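PDB 4O65: putative archaeal ammonia monooxygenase subunit B from Candidatus Nitrosocaldus yellowstonii, which binds copper through its cupredoxin domain and is probably the B subunit of a membrane monooxygenase that oxidises ammonia. Local coordinates for residues A[6-10]-A[11-15]. Numbering follows the deposited sequence.
Sequences QLQSR and FVKIE. With SO4 (sulfate ion), chain C.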
loop_
_atom_site.group_PDB
_atom_site.type_symbol
_atom_site.label_atom_id
_atom_site.label_comp_id
_atom_site.label_asym_id
_atom_site.label_seq_id
_atom_site.Cartn_x
_atom_site.Cartn_y
_atom_site.Cartn_z
ATOM N N GLN A 6 13.061 -18.902 4.593
ATOM C CA GLN A 6 13.016 -17.394 4.591
ATOM C C GLN A 6 12.215 -16.776 3.425
ATOM O O GLN A 6 12.148 -17.307 2.307
ATOM C CB GLN A 6 14.383 -16.710 4.830
ATOM C CG GLN A 6 14.505 -15.172 4.626
ATOM C CD GLN A 6 14.434 -14.407 5.960
ATOM O OE1 GLN A 6 14.662 -13.204 6.003
ATOM N NE2 GLN A 6 14.118 -15.094 7.037
ATOM N N LEU A 7 11.584 -15.644 3.711
ATOM C CA LEU A 7 10.693 -15.100 2.693
ATOM C C LEU A 7 11.320 -13.946 1.912
ATOM O O LEU A 7 10.699 -13.414 1.001
ATOM C CB LEU A 7 9.386 -14.660 3.326
ATOM C CG LEU A 7 8.587 -15.814 3.978
ATOM C CD1 LEU A 7 7.425 -15.122 4.686
ATOM C CD2 LEU A 7 8.093 -16.679 2.836
ATOM N N GLN A 8 12.560 -13.567 2.269
ATOM C CA GLN A 8 13.288 -12.580 1.451
ATOM C C GLN A 8 13.873 -13.216 0.172
ATOM O O GLN A 8 14.352 -14.379 0.193
ATOM C CB GLN A 8 14.484 -12.009 2.241
ATOM C CG GLN A 8 14.024 -11.213 3.493
ATOM C CD GLN A 8 13.873 -9.698 3.217
ATOM O OE1 GLN A 8 13.954 -9.213 2.065
ATOM N NE2 GLN A 8 13.707 -8.929 4.301
ATOM N N SER A 9 13.850 -12.435 -0.905
ATOM C CA SER A 9 14.612 -12.797 -2.090
ATOM C C SER A 9 16.101 -12.734 -1.765
ATOM O O SER A 9 16.532 -11.880 -0.988
ATOM C CB SER A 9 14.303 -11.800 -3.204
ATOM O OG SER A 9 15.140 -12.065 -4.336
ATOM N N ARG A 10 16.878 -13.653 -2.331
ATOM C CA ARG A 10 18.353 -13.535 -2.250
ATOM C C ARG A 10 18.913 -12.521 -3.221
ATOM O O ARG A 10 20.089 -12.077 -3.058
ATOM C CB ARG A 10 19.003 -14.879 -2.559
ATOM C CG ARG A 10 18.586 -16.020 -1.624
ATOM C CD ARG A 10 18.223 -15.653 -0.189
ATOM N NE ARG A 10 17.919 -16.877 0.554
ATOM C CZ ARG A 10 16.936 -17.066 1.445
ATOM N NH1 ARG A 10 16.037 -16.114 1.759
ATOM N NH2 ARG A 10 16.843 -18.271 2.011
ATOM N N PHE A 11 18.089 -12.084 -4.171
ATOM C CA PHE A 11 18.547 -11.141 -5.200
ATOM C C PHE A 11 18.475 -9.699 -4.700
ATOM O O PHE A 11 19.382 -8.908 -4.966
ATOM C CB PHE A 11 17.719 -11.255 -6.469
ATOM C CG PHE A 11 18.093 -12.414 -7.383
ATOM C CD1 PHE A 11 18.485 -13.654 -6.865
ATOM C CD2 PHE A 11 17.940 -12.299 -8.775
ATOM C CE1 PHE A 11 18.801 -14.732 -7.725
ATOM C CE2 PHE A 11 18.263 -13.358 -9.629
ATOM C CZ PHE A 11 18.682 -14.580 -9.097
ATOM N N VAL A 12 17.370 -9.337 -4.036
ATOM C CA VAL A 12 17.201 -7.939 -3.519
ATOM C C VAL A 12 16.533 -8.092 -2.168
ATOM O O VAL A 12 15.458 -8.722 -2.073
ATOM C CB VAL A 12 16.315 -7.041 -4.451
ATOM C CG1 VAL A 12 16.120 -5.630 -3.825
ATOM C CG2 VAL A 12 16.853 -6.943 -5.894
ATOM N N LYS A 13 17.138 -7.529 -1.116
ATOM C CA LYS A 13 16.567 -7.641 0.243
ATOM C C LYS A 13 15.738 -6.421 0.539
ATOM O O LYS A 13 16.080 -5.310 0.118
ATOM C CB LYS A 13 17.709 -7.749 1.274
ATOM C CG LYS A 13 17.218 -8.159 2.649
ATOM C CD LYS A 13 18.339 -8.724 3.570
ATOM C CE LYS A 13 17.659 -9.115 4.885
ATOM N NZ LYS A 13 18.600 -9.234 6.026
ATOM N N ILE A 14 14.661 -6.610 1.284
ATOM C CA ILE A 14 13.809 -5.488 1.743
ATOM C C ILE A 14 14.287 -5.222 3.188
ATOM O O ILE A 14 14.132 -6.087 4.077
ATOM C CB ILE A 14 12.359 -5.961 1.767
ATOM C CG1 ILE A 14 11.909 -6.227 0.309
ATOM C CG2 ILE A 14 11.429 -4.923 2.490
ATOM C CD1 ILE A 14 10.548 -6.998 0.300
ATOM N N GLU A 15 14.943 -4.085 3.389
ATOM C CA GLU A 15 15.546 -3.781 4.673
ATOM C C GLU A 15 14.904 -2.548 5.358
ATOM O O GLU A 15 14.279 -1.699 4.683
ATOM C CB GLU A 15 17.048 -3.525 4.480
ATOM C CG GLU A 15 17.768 -4.750 3.838
ATOM C CD GLU A 15 19.282 -4.591 3.787
ATOM O OE1 GLU A 15 19.837 -3.613 4.371
ATOM O OE2 GLU A 15 19.920 -5.435 3.129
HETATM S S SO4 C . 20.286 -19.739 0.579
HETATM O O1 SO4 C . 19.357 -19.299 -0.460
HETATM O O2 SO4 C . 20.782 -21.124 0.268
HETATM O O3 SO4 C . 21.418 -18.767 0.620
HETATM O O4 SO4 C . 19.588 -19.714 1.892
HETATM O O HOH W 1 13.271 -9.618 -0.603
#
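The flat amide of Gln8 meets the backbone of Ile14 with its polar end: OE1 accepts from Ile14 N at 2.8 Å in a practically straight bond (178° at the hydrogen), while NE2 donates to Ile14 O at 2.9 Å. This second bond lies in the carbonyl plane, on a lone pair of Ile14 O, and close to the plane of the amide itself. Together the pair fixes the rotation of the amide, which engages both the N-H and C=O of Ile14, much as a residue of a neighbouring strand would. The Arg10 guanidinium leads away and has a sulfate, probably from the crystallisation liquor, at its edge and in plane, NE reaching O1 at 3.0 Å and NH2 reaching O4. The Phe11 ring has Arg10 C at its edge, near its plane.

A bend at chi2 (-93°) turns the Gln8 amide toward the strand, and the extended Lys13 side chain crosses that of Gln8 at about a right angle, CG lying 3.5 Å from Gln8 OE1. One water bridges the turn, donating to Gln8 OE1 and Val12 O and accepting from Ser9 N, so OE1 is gripped twice. At the bend, a chi1 of 175° carries Ser9 OG to the N-H of Phe11, 3.0 Å from OG to N, giving an ST turn.

The loop thus folds back beside the start of strand 12-19, an outermost strand of its antiparallel sheet within this chain, while Lys13 pairs through its backbone with Val67 of strand 59-68. Val12 packs on Leu131 and Ile133 of strand 123-133, which also carries copper ligand His128, and Gln8 touches Pro142 of strand 137-149.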